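Ebony (Drosophila melanogaster, PDB 6DYN) probably couples beta-alanine to biogenic amines such as histamine, with this C-terminal domain, of acetyltransferase-like (GNAT) fold, holding the amine substrate. Local coordinates at residues 30-35 and 91-96; 60-65 and 145-150; 118-123 and 157-162. All blocks are in the same frame, centred on the assembly; numbering follows the deposited sequence.

Interaction 1: residues 30-35 and 91-96; sequences DLEQWL and SKLLIV. With HSM (histamine), chain B.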
loop_
_atom_site.group_PDB
_atom_site.type_symbol
_atom_site.label_atom_id
_atom_site.label_comp_id
_atom_site.label_asym_id
_atom_site.label_seq_id
_atom_site.Cartn_x
_atom_site.Cartn_y
_atom_site.Cartn_z
ATOM N N ASP A 30 -9.859 2.676 -4.955
ATOM C CA ASP A 30 -11.251 2.375 -4.659
ATOM C C ASP A 30 -11.846 3.309 -3.604
ATOM O O ASP A 30 -13.065 3.482 -3.565
ATOM C CB ASP A 30 -11.366 0.913 -4.224
ATOM C CG ASP A 30 -10.819 -0.060 -5.276
ATOM O OD1 ASP A 30 -9.580 -0.070 -5.488
ATOM O OD2 ASP A 30 -11.622 -0.815 -5.872
ATOM N N LEU A 31 -11.029 3.899 -2.740
ATOM C CA LEU A 31 -11.563 4.809 -1.729
ATOM C C LEU A 31 -11.640 6.233 -2.264
ATOM O O LEU A 31 -12.668 6.896 -2.125
ATOM C CB LEU A 31 -10.704 4.777 -0.463
ATOM C CG LEU A 31 -10.653 3.461 0.318
ATOM C CD1 LEU A 31 -9.638 3.562 1.425
ATOM C CD2 LEU A 31 -12.026 3.148 0.892
ATOM N N GLU A 32 -10.571 6.690 -2.914
ATOM C CA GLU A 32 -10.486 8.069 -3.384
ATOM C C GLU A 32 -11.547 8.411 -4.422
ATOM O O GLU A 32 -11.867 9.592 -4.590
ATOM C CB GLU A 32 -9.095 8.333 -3.958
ATOM C CG GLU A 32 -8.006 8.325 -2.912
ATOM C CD GLU A 32 -7.402 6.940 -2.659
ATOM O OE1 GLU A 32 -8.159 5.942 -2.559
ATOM O OE2 GLU A 32 -6.156 6.855 -2.555
ATOM N N GLN A 33 -12.098 7.412 -5.118
ATOM C CA GLN A 33 -13.088 7.686 -6.145
ATOM C C GLN A 33 -14.341 8.308 -5.566
ATOM O O GLN A 33 -15.116 8.925 -6.307
ATOM C CB GLN A 33 -13.453 6.403 -6.883
ATOM C CG GLN A 33 -14.284 5.429 -6.038
ATOM C CD GLN A 33 -14.582 4.129 -6.770
ATOM O OE1 GLN A 33 -15.156 4.129 -7.853
ATOM N NE2 GLN A 33 -14.167 3.014 -6.185
ATOM N N TRP A 34 -14.560 8.152 -4.262
ATOM C CA TRP A 34 -15.758 8.644 -3.603
ATOM C C TRP A 34 -15.572 10.026 -3.000
ATOM O O TRP A 34 -16.551 10.623 -2.540
ATOM C CB TRP A 34 -16.188 7.648 -2.524
ATOM C CG TRP A 34 -16.379 6.268 -3.070
ATOM C CD1 TRP A 34 -15.640 5.151 -2.791
ATOM C CD2 TRP A 34 -17.371 5.867 -4.016
ATOM N NE1 TRP A 34 -16.119 4.077 -3.508
ATOM C CE2 TRP A 34 -17.186 4.491 -4.261
ATOM C CE3 TRP A 34 -18.406 6.541 -4.680
ATOM C CZ2 TRP A 34 -17.989 3.780 -5.138
ATOM C CZ3 TRP A 34 -19.206 5.830 -5.546
ATOM C CH2 TRP A 34 -18.988 4.465 -5.774
ATOM N N LEU A 35 -14.341 10.522 -2.980
ATOM C CA LEU A 35 -14.000 11.865 -2.553
ATOM C C LEU A 35 -14.057 12.871 -3.694
ATOM O O LEU A 35 -13.946 14.075 -3.434
ATOM C CB LEU A 35 -12.591 11.883 -1.942
ATOM C CG LEU A 35 -12.350 10.984 -0.734
ATOM C CD1 LEU A 35 -10.892 11.060 -0.256
ATOM C CD2 LEU A 35 -13.311 11.356 0.375
ATOM N N SER A 91 -4.325 17.641 1.634
ATOM C CA SER A 91 -5.244 17.241 0.581
ATOM C C SER A 91 -6.355 16.370 1.147
ATOM O O SER A 91 -6.356 15.992 2.326
ATOM C CB SER A 91 -4.508 16.494 -0.534
ATOM O OG SER A 91 -4.337 15.127 -0.201
ATOM N N LYS A 92 -7.313 16.049 0.276
ATOM C CA LYS A 92 -8.419 15.202 0.690
ATOM C C LYS A 92 -7.987 13.768 0.939
ATOM O O LYS A 92 -8.798 12.975 1.431
ATOM C CB LYS A 92 -9.545 15.246 -0.348
ATOM C CG LYS A 92 -10.811 15.932 0.163
ATOM C CD LYS A 92 -10.487 17.285 0.813
ATOM C CE LYS A 92 -11.556 17.712 1.817
ATOM N NZ LYS A 92 -11.250 19.034 2.422
ATOM N N LEU A 93 -6.732 13.423 0.631
ATOM C CA LEU A 93 -6.205 12.120 1.001
ATOM C C LEU A 93 -6.120 11.945 2.512
ATOM O O LEU A 93 -6.030 10.806 2.985
ATOM C CB LEU A 93 -4.820 11.910 0.376
ATOM C CG LEU A 93 -4.793 11.779 -1.151
ATOM C CD1 LEU A 93 -3.429 11.333 -1.638
ATOM C CD2 LEU A 93 -5.865 10.820 -1.605
ATOM N N LEU A 94 -6.148 13.036 3.282
ATOM C CA LEU A 94 -6.083 12.905 4.736
ATOM C C LEU A 94 -7.236 12.067 5.270
ATOM O O LEU A 94 -7.071 11.335 6.245
ATOM C CB LEU A 94 -6.087 14.280 5.400
ATOM C CG LEU A 94 -6.099 14.267 6.931
ATOM C CD1 LEU A 94 -4.868 13.538 7.436
ATOM C CD2 LEU A 94 -6.163 15.686 7.508
ATOM N N ILE A 95 -8.406 12.158 4.650
ATOM C CA ILE A 95 -9.531 11.350 5.106
ATOM C C ILE A 95 -9.270 9.871 4.847
ATOM O O ILE A 95 -9.674 9.007 5.634
ATOM C CB ILE A 95 -10.832 11.837 4.438
ATOM C CG1 ILE A 95 -11.130 13.280 4.869
ATOM C CG2 ILE A 95 -12.005 10.910 4.777
ATOM C CD1 ILE A 95 -12.447 13.835 4.333
ATOM N N VAL A 96 -8.596 9.552 3.740
ATOM C CA VAL A 96 -8.256 8.156 3.453
ATOM C C VAL A 96 -7.321 7.611 4.525
ATOM O O VAL A 96 -7.533 6.513 5.056
ATOM C CB VAL A 96 -7.647 8.017 2.046
ATOM C CG1 VAL A 96 -7.004 6.664 1.884
ATOM C CG2 VAL A 96 -8.722 8.195 0.994
HETATM N N HSM B . -2.891 0.102 1.488
HETATM C CA HSM B . -4.070 0.917 1.745
HETATM C CB HSM B . -4.884 1.073 0.450
HETATM C CG HSM B . -4.875 2.539 -0.009
HETATM N ND1 HSM B . -3.876 3.391 0.137
HETATM C CD2 HSM B . -5.892 3.196 -0.652
HETATM C CE1 HSM B . -4.251 4.570 -0.395
HETATM N NE2 HSM B . -5.498 4.434 -0.883
#
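L31 reaches V96 with one methyl, CD1 lying 4.1 Å from V96 CG1, where a loop with a short 3-10 turn packs on the first turn of helix 93-111 in this GNAT-like domain. The backbone bonds W34 N to L31 O and L35 N to E32 O, both spanning three residues, define that turn. E32 has two jobs. Its CG, anti to the carbonyl carbon (chi1 -68°), presses on the side of L93, 3.5 Å from CD2, and sits near V96 CG2. The chain then bends at chi2 (89°) and carries the carboxylate to the bound histamine. There OE2 accepts a hydrogen bond of 3.0 Å from the ligand's NE2, while OE1, 3.5 Å from the same nitrogen, adds a weak one; OE2 also has a weak bond with Y44 OH of helix 41-58. V96 CG1 contributes an apolar neighbour, 3.9 Å from histamine NE2. Without the E32 side chain beyond CB, as with an alanine here, the imidazole NE2 would probably be left without its carboxylate acceptor and a gap would open beside L93 CD2. Q33 NE2 bonds back to D30 O, and W34 NE1 is bonded to Q204. L35 loses more of its surface to the contact than any other residue of the two segments. S91 OG accepts from L93 N, a capping bond ahead of the helix. L35 CD1 is 3.8 Å from V96 CG2 and abuts the backbone at 3.3 Å from K92 O, the carbonyl that takes a weak helical bond from I95 N.

Interaction 2: residues 60-65 and 145-150; sequences LSFVVY and HEVLRV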
loop_
_atom_site.group_PDB
_atom_site.type_symbol
_atom_site.label_atom_id
_atom_site.label_comp_id
_atom_site.label_asym_id
_atom_site.label_seq_id
_atom_site.Cartn_x
_atom_site.Cartn_y
_atom_site.Cartn_z
ATOM N N LEU A 60 13.392 -0.774 3.517
ATOM C CA LEU A 60 12.392 -1.833 3.550
ATOM C C LEU A 60 11.608 -1.909 2.252
ATOM O O LEU A 60 10.706 -2.742 2.137
ATOM C CB LEU A 60 11.421 -1.621 4.718
ATOM C CG LEU A 60 12.036 -1.659 6.114
ATOM C CD1 LEU A 60 11.012 -1.231 7.172
ATOM C CD2 LEU A 60 12.591 -3.053 6.405
ATOM N N SER A 61 11.918 -1.059 1.284
ATOM C CA SER A 61 11.151 -0.933 0.065
ATOM C C SER A 61 12.019 -1.330 -1.114
ATOM O O SER A 61 13.238 -1.430 -1.004
ATOM C CB SER A 61 10.618 0.491 -0.096
ATOM O OG SER A 61 9.797 0.805 0.998
ATOM N N PHE A 62 11.368 -1.567 -2.251
ATOM C CA PHE A 62 12.085 -2.062 -3.411
ATOM C C PHE A 62 11.285 -1.752 -4.669
ATOM O O PHE A 62 10.092 -1.440 -4.613
ATOM C CB PHE A 62 12.379 -3.568 -3.279
ATOM C CG PHE A 62 11.141 -4.451 -3.177
ATOM C CD1 PHE A 62 10.412 -4.804 -4.319
ATOM C CD2 PHE A 62 10.729 -4.953 -1.948
ATOM C CE1 PHE A 62 9.271 -5.627 -4.228
ATOM C CE2 PHE A 62 9.603 -5.782 -1.856
ATOM C CZ PHE A 62 8.877 -6.118 -3.002
ATOM N N VAL A 63 11.982 -1.819 -5.804
ATOM C CA VAL A 63 11.377 -1.732 -7.125
ATOM C C VAL A 63 11.547 -3.080 -7.819
ATOM O O VAL A 63 12.372 -3.909 -7.436
ATOM C CB VAL A 63 11.990 -0.592 -7.975
ATOM C CG1 VAL A 63 11.613 0.751 -7.391
ATOM C CG2 VAL A 63 13.508 -0.722 -8.030
ATOM N N VAL A 64 10.751 -3.307 -8.853
ATOM C CA VAL A 64 10.858 -4.534 -9.633
ATOM C C VAL A 64 11.268 -4.154 -11.046
ATOM O O VAL A 64 10.611 -3.324 -11.684
ATOM C CB VAL A 64 9.552 -5.342 -9.633
ATOM C CG1 VAL A 64 9.682 -6.548 -10.570
ATOM C CG2 VAL A 64 9.251 -5.781 -8.224
ATOM N N TYR A 65 12.371 -4.736 -11.509
ATOM C CA TYR A 65 12.847 -4.580 -12.873
ATOM C C TYR A 65 12.349 -5.716 -13.752
ATOM O O TYR A 65 12.272 -6.867 -13.318
ATOM C CB TYR A 65 14.377 -4.549 -12.899
ATOM C CG TYR A 65 14.942 -3.205 -12.515
ATOM C CD1 TYR A 65 15.154 -2.218 -13.477
ATOM C CD2 TYR A 65 15.259 -2.916 -11.200
ATOM C CE1 TYR A 65 15.666 -0.981 -13.132
ATOM C CE2 TYR A 65 15.775 -1.684 -10.847
ATOM C CZ TYR A 65 15.984 -0.720 -11.816
ATOM O OH TYR A 65 16.495 0.511 -11.468
ATOM N N HIS A 145 5.779 -12.336 -3.094
ATOM C CA HIS A 145 6.894 -13.207 -2.761
ATOM C C HIS A 145 8.062 -12.416 -2.198
ATOM O O HIS A 145 8.705 -12.840 -1.234
ATOM C CB HIS A 145 7.283 -13.965 -4.027
ATOM C CG HIS A 145 8.262 -15.067 -3.807
ATOM N ND1 HIS A 145 9.622 -14.853 -3.739
ATOM C CD2 HIS A 145 8.083 -16.402 -3.672
ATOM C CE1 HIS A 145 10.240 -16.007 -3.547
ATOM N NE2 HIS A 145 9.329 -16.963 -3.504
ATOM N N GLU A 146 8.343 -11.254 -2.772
ATOM C CA GLU A 146 9.497 -10.497 -2.318
ATOM C C GLU A 146 9.219 -9.724 -1.025
ATOM O O GLU A 146 10.130 -9.547 -0.214
ATOM C CB GLU A 146 9.968 -9.553 -3.421
ATOM C CG GLU A 146 11.224 -8.767 -3.068
ATOM C CD GLU A 146 12.481 -9.639 -3.000
ATOM O OE1 GLU A 146 12.478 -10.783 -3.539
ATOM O OE2 GLU A 146 13.470 -9.157 -2.408
ATOM N N VAL A 147 7.989 -9.269 -0.793
ATOM C CA VAL A 147 7.695 -8.642 0.500
ATOM C C VAL A 147 7.924 -9.639 1.637
ATOM O O VAL A 147 8.482 -9.298 2.689
ATOM C CB VAL A 147 6.259 -8.084 0.513
ATOM C CG1 VAL A 147 5.876 -7.640 1.920
ATOM C CG2 VAL A 147 6.152 -6.909 -0.420
ATOM N N LEU A 148 7.500 -10.888 1.439
ATOM C CA LEU A 148 7.748 -11.922 2.437
ATOM C C LEU A 148 9.238 -12.115 2.675
ATOM O O LEU A 148 9.674 -12.219 3.828
ATOM C CB LEU A 148 7.099 -13.242 2.004
ATOM C CG LEU A 148 7.535 -14.492 2.786
ATOM C CD1 LEU A 148 7.159 -14.406 4.272
ATOM C CD2 LEU A 148 6.987 -15.788 2.155
ATOM N N ARG A 149 10.038 -12.161 1.601
ATOM C CA ARG A 149 11.481 -12.355 1.755
ATOM C C ARG A 149 12.110 -11.222 2.552
ATOM O O ARG A 149 12.996 -11.448 3.380
ATOM C CB ARG A 149 12.157 -12.464 0.381
ATOM C CG ARG A 149 13.492 -13.190 0.426
ATOM C CD ARG A 149 14.396 -12.813 -0.715
ATOM N NE ARG A 149 14.552 -11.368 -0.867
ATOM C CZ ARG A 149 15.391 -10.617 -0.156
ATOM N NH1 ARG A 149 16.160 -11.168 0.775
ATOM N NH2 ARG A 149 15.464 -9.309 -0.380
ATOM N N VAL A 150 11.687 -9.988 2.287
ATOM C CA VAL A 150 12.233 -8.843 3.005
ATOM C C VAL A 150 11.866 -8.931 4.478
ATOM O O VAL A 150 12.714 -8.741 5.359
ATOM C CB VAL A 150 11.726 -7.540 2.353
ATOM C CG1 VAL A 150 12.054 -6.314 3.218
ATOM C CG2 VAL A 150 12.299 -7.405 0.948
#
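E146 lays its CG over one face of the F62 ring, 3.7 Å from the centroid and only 18° off the ring normal, which meets the geometry of a CH-pi contact. The approach is offset toward the rim, and E146 CG is nearest to F62 CZ, at 3.5 Å. With CG anti to the backbone N (chi1 -177°) and the chain bent at chi2, the methylenes of E146 stay on the ring while the carboxylate stands almost perpendicular to it. V147 meets the same ring at its edge, near the plane, with CG2 3.8 Å from F62 CZ. One turn on from E146, R149 holds the carboxylate in place. Its NE (2.9 Å) and NH2 (2.8 Å) both bond to E146 OE2, a side-on salt bridge that puts two donors on one oxygen from the same face of the carboxylate. That oxygen lies within 1° of the guanidinium plane, and R149 NH1 has a further salt bridge with E153. V150 ends the row: CG2 approaches the ring obliquely, 4.1 Å from F62 CD2, and CG1 lies 4.0 Å from L60 O. E146, V147 and V150, spaced by one and then three, thus meet F62 over a face, at an edge and obliquely. The axes of strand 62-65 and helix 145-150 come within 10.7 Å, which fits a helix lying on a sheet, here the crossover helix 133-153 of a GNAT-like fold packed on strand 62-66, the sheet's second strand.

Interaction 3: residues 118-123 and 157-162; sequences QILHSF and AGIFTT. With HSM (histamine), chain B.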
loop_
_atom_site.group_PDB
_atom_site.type_symbol
_atom_site.label_atom_id
_atom_site.label_comp_id
_atom_site.label_asym_id
_atom_site.label_seq_id
_atom_site.Cartn_x
_atom_site.Cartn_y
_atom_site.Cartn_z
ATOM N N GLN A 118 8.865 -5.307 14.472
ATOM C CA GLN A 118 7.902 -6.398 14.572
ATOM C C GLN A 118 6.911 -6.413 13.419
ATOM O O GLN A 118 6.699 -7.454 12.796
ATOM C CB GLN A 118 7.139 -6.307 15.903
ATOM C CG GLN A 118 8.007 -6.418 17.115
ATOM C CD GLN A 118 8.204 -7.839 17.571
ATOM O OE1 GLN A 118 7.895 -8.794 16.856
ATOM N NE2 GLN A 118 8.700 -7.991 18.790
ATOM N N ILE A 119 6.312 -5.281 13.100
ATOM C CA ILE A 119 5.213 -5.217 12.149
ATOM C C ILE A 119 5.723 -4.539 10.886
ATOM O O ILE A 119 5.991 -3.332 10.894
ATOM C CB ILE A 119 4.010 -4.469 12.735
ATOM C CG1 ILE A 119 3.607 -5.020 14.114
ATOM C CG2 ILE A 119 2.842 -4.566 11.818
ATOM C CD1 ILE A 119 2.539 -4.171 14.777
ATOM N N LEU A 120 5.828 -5.304 9.789
ATOM C CA LEU A 120 6.174 -4.742 8.486
ATOM C C LEU A 120 4.897 -4.250 7.802
ATOM O O LEU A 120 4.081 -5.057 7.340
ATOM C CB LEU A 120 6.892 -5.769 7.611
ATOM C CG LEU A 120 7.371 -5.103 6.324
ATOM C CD1 LEU A 120 8.460 -4.082 6.647
ATOM C CD2 LEU A 120 7.823 -6.122 5.281
ATOM N N HIS A 121 4.741 -2.930 7.706
ATOM C CA HIS A 121 3.548 -2.311 7.133
ATOM C C HIS A 121 3.728 -2.180 5.631
ATOM O O HIS A 121 4.563 -1.394 5.167
ATOM C CB HIS A 121 3.287 -0.937 7.755
ATOM C CG HIS A 121 1.950 -0.350 7.409
ATOM N ND1 HIS A 121 1.715 1.010 7.371
ATOM C CD2 HIS A 121 0.767 -0.941 7.104
ATOM C CE1 HIS A 121 0.454 1.230 7.046
ATOM N NE2 HIS A 121 -0.146 0.062 6.883
ATOM N N SER A 122 2.939 -2.942 4.869
ATOM C CA SER A 122 2.880 -2.791 3.415
ATOM C C SER A 122 1.985 -1.589 3.134
ATOM O O SER A 122 0.762 -1.675 3.220
ATOM C CB SER A 122 2.364 -4.056 2.744
ATOM O OG SER A 122 2.375 -3.906 1.335
ATOM N N PHE A 123 2.619 -0.465 2.819
ATOM C CA PHE A 123 2.094 0.892 2.752
ATOM C C PHE A 123 1.485 1.188 1.375
ATOM O O PHE A 123 0.334 1.626 1.270
ATOM C CB PHE A 123 3.262 1.830 3.129
ATOM C CG PHE A 123 2.993 3.294 2.985
ATOM C CD1 PHE A 123 2.400 4.010 4.025
ATOM C CD2 PHE A 123 3.446 3.987 1.871
ATOM C CE1 PHE A 123 2.182 5.388 3.919
ATOM C CE2 PHE A 123 3.240 5.357 1.752
ATOM C CZ PHE A 123 2.601 6.062 2.774
ATOM N N ALA A 157 8.127 -9.784 12.412
ATOM C CA ALA A 157 7.252 -10.869 12.840
ATOM C C ALA A 157 6.166 -11.153 11.820
ATOM O O ALA A 157 5.735 -12.305 11.682
ATOM C CB ALA A 157 6.617 -10.551 14.192
ATOM N N GLY A 158 5.719 -10.140 11.088
ATOM C CA GLY A 158 4.698 -10.400 10.092
ATOM C C GLY A 158 4.447 -9.168 9.260
ATOM O O GLY A 158 5.060 -8.120 9.463
ATOM N N ILE A 159 3.525 -9.314 8.316
ATOM C CA ILE A 159 3.228 -8.284 7.333
ATOM C C ILE A 159 1.793 -7.837 7.557
ATOM O O ILE A 159 0.896 -8.669 7.715
ATOM C CB ILE A 159 3.446 -8.788 5.891
ATOM C CG1 ILE A 159 4.876 -9.308 5.734
ATOM C CG2 ILE A 159 3.200 -7.663 4.887
ATOM C CD1 ILE A 159 5.032 -10.333 4.641
ATOM N N PHE A 160 1.591 -6.524 7.581
ATOM C CA PHE A 160 0.352 -5.884 8.002
ATOM C C PHE A 160 -0.050 -4.943 6.879
ATOM O O PHE A 160 0.747 -4.090 6.482
ATOM C CB PHE A 160 0.600 -5.116 9.307
ATOM C CG PHE A 160 -0.609 -4.483 9.930
ATOM C CD1 PHE A 160 -1.712 -5.238 10.272
ATOM C CD2 PHE A 160 -0.591 -3.131 10.277
ATOM C CE1 PHE A 160 -2.811 -4.657 10.914
ATOM C CE2 PHE A 160 -1.681 -2.548 10.911
ATOM C CZ PHE A 160 -2.803 -3.328 11.219
ATOM N N THR A 161 -1.264 -5.096 6.359
ATOM C CA THR A 161 -1.714 -4.227 5.279
ATOM C C THR A 161 -3.231 -4.146 5.302
ATOM O O THR A 161 -3.909 -5.075 5.757
ATOM C CB THR A 161 -1.219 -4.721 3.898
ATOM O OG1 THR A 161 -1.535 -3.751 2.892
ATOM C CG2 THR A 161 -1.872 -6.035 3.516
ATOM N N THR A 162 -3.760 -3.013 4.835
ATOM C CA THR A 162 -5.188 -2.874 4.588
ATOM C C THR A 162 -5.412 -2.934 3.083
ATOM O O THR A 162 -4.923 -2.078 2.348
ATOM C CB THR A 162 -5.743 -1.575 5.177
ATOM O OG1 THR A 162 -5.454 -1.556 6.570
ATOM C CG2 THR A 162 -7.254 -1.528 5.056
HETATM N N HSM B . -2.891 0.102 1.488
HETATM C CA HSM B . -4.070 0.917 1.745
HETATM C CB HSM B . -4.884 1.073 0.450
HETATM C CG HSM B . -4.875 2.539 -0.009
HETATM N ND1 HSM B . -3.876 3.391 0.137
HETATM C CD2 HSM B . -5.892 3.196 -0.652
HETATM C CE1 HSM B . -4.251 4.570 -0.395
HETATM N NE2 HSM B . -5.498 4.434 -0.883
HETATM O O HOH W 1 -1.824 -1.030 3.928
#
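Q118 O takes two backbone donors from the residues entering the neighbouring strand, A157 N at 2.8 Å and G158 N in a weak bond of 3.3 Å. From there the ladder runs in parallel register: L120 N bonds to G158 O, F160 N to L120 O, and S122 N to F160 O. F160 O receives more than that amide. The H121 ring, its CG anti to the backbone N (chi1 -169°), brings CD2 3.2 Å from F160 O, which lies at the ring's edge, near its plane, and H121 CA makes a CA-H...O contact with the same oxygen. I119 lies alongside F160, CG2 being 3.4 Å from F160 CB; these two and H121 share the sheet face covered by helix 93-111, whose E104 accepts from H121 NE2. L120 and I159 occupy the other face. The strand axes are at 34°. S122 CA and T161 CA are 5.2 Å apart, but F123 CA and T162 CA 8.4 Å, and here a water replaces the direct ladder. This water donates to S122 O at 2.8 Å and accepts from T162 N and from the histamine amine N, the last at 2.9 Å. The same amine also gives a weak bond to T162 O. A splay between adjacent parallel strands is characteristic of the GNAT fold, where it usually receives the acyl-CoA cofactor; here the histamine amine lies at its mouth.

Interactions 1 and 3 do not touch, their nearest atoms being about 7 Å apart, yet both contact the histamine: the imidazole end belongs to interaction 1 and the amine end to interaction 3. Along the chain interaction 1 closes before interaction 3 opens, helix 93-111 leading into strand 119-127, while the segments of interaction 2 alternate with those of both. Interaction 2 lies about 27 Å from interaction 1, centre to centre, but adjoins interaction 3, with L60 CD1 3.9 Å from L120 CD1. The ligand site is therefore assembled from a loop, the start of helix 93-111 and the splayed strands, while interaction 2 joins the crossover helix 133-153 to the same sheet.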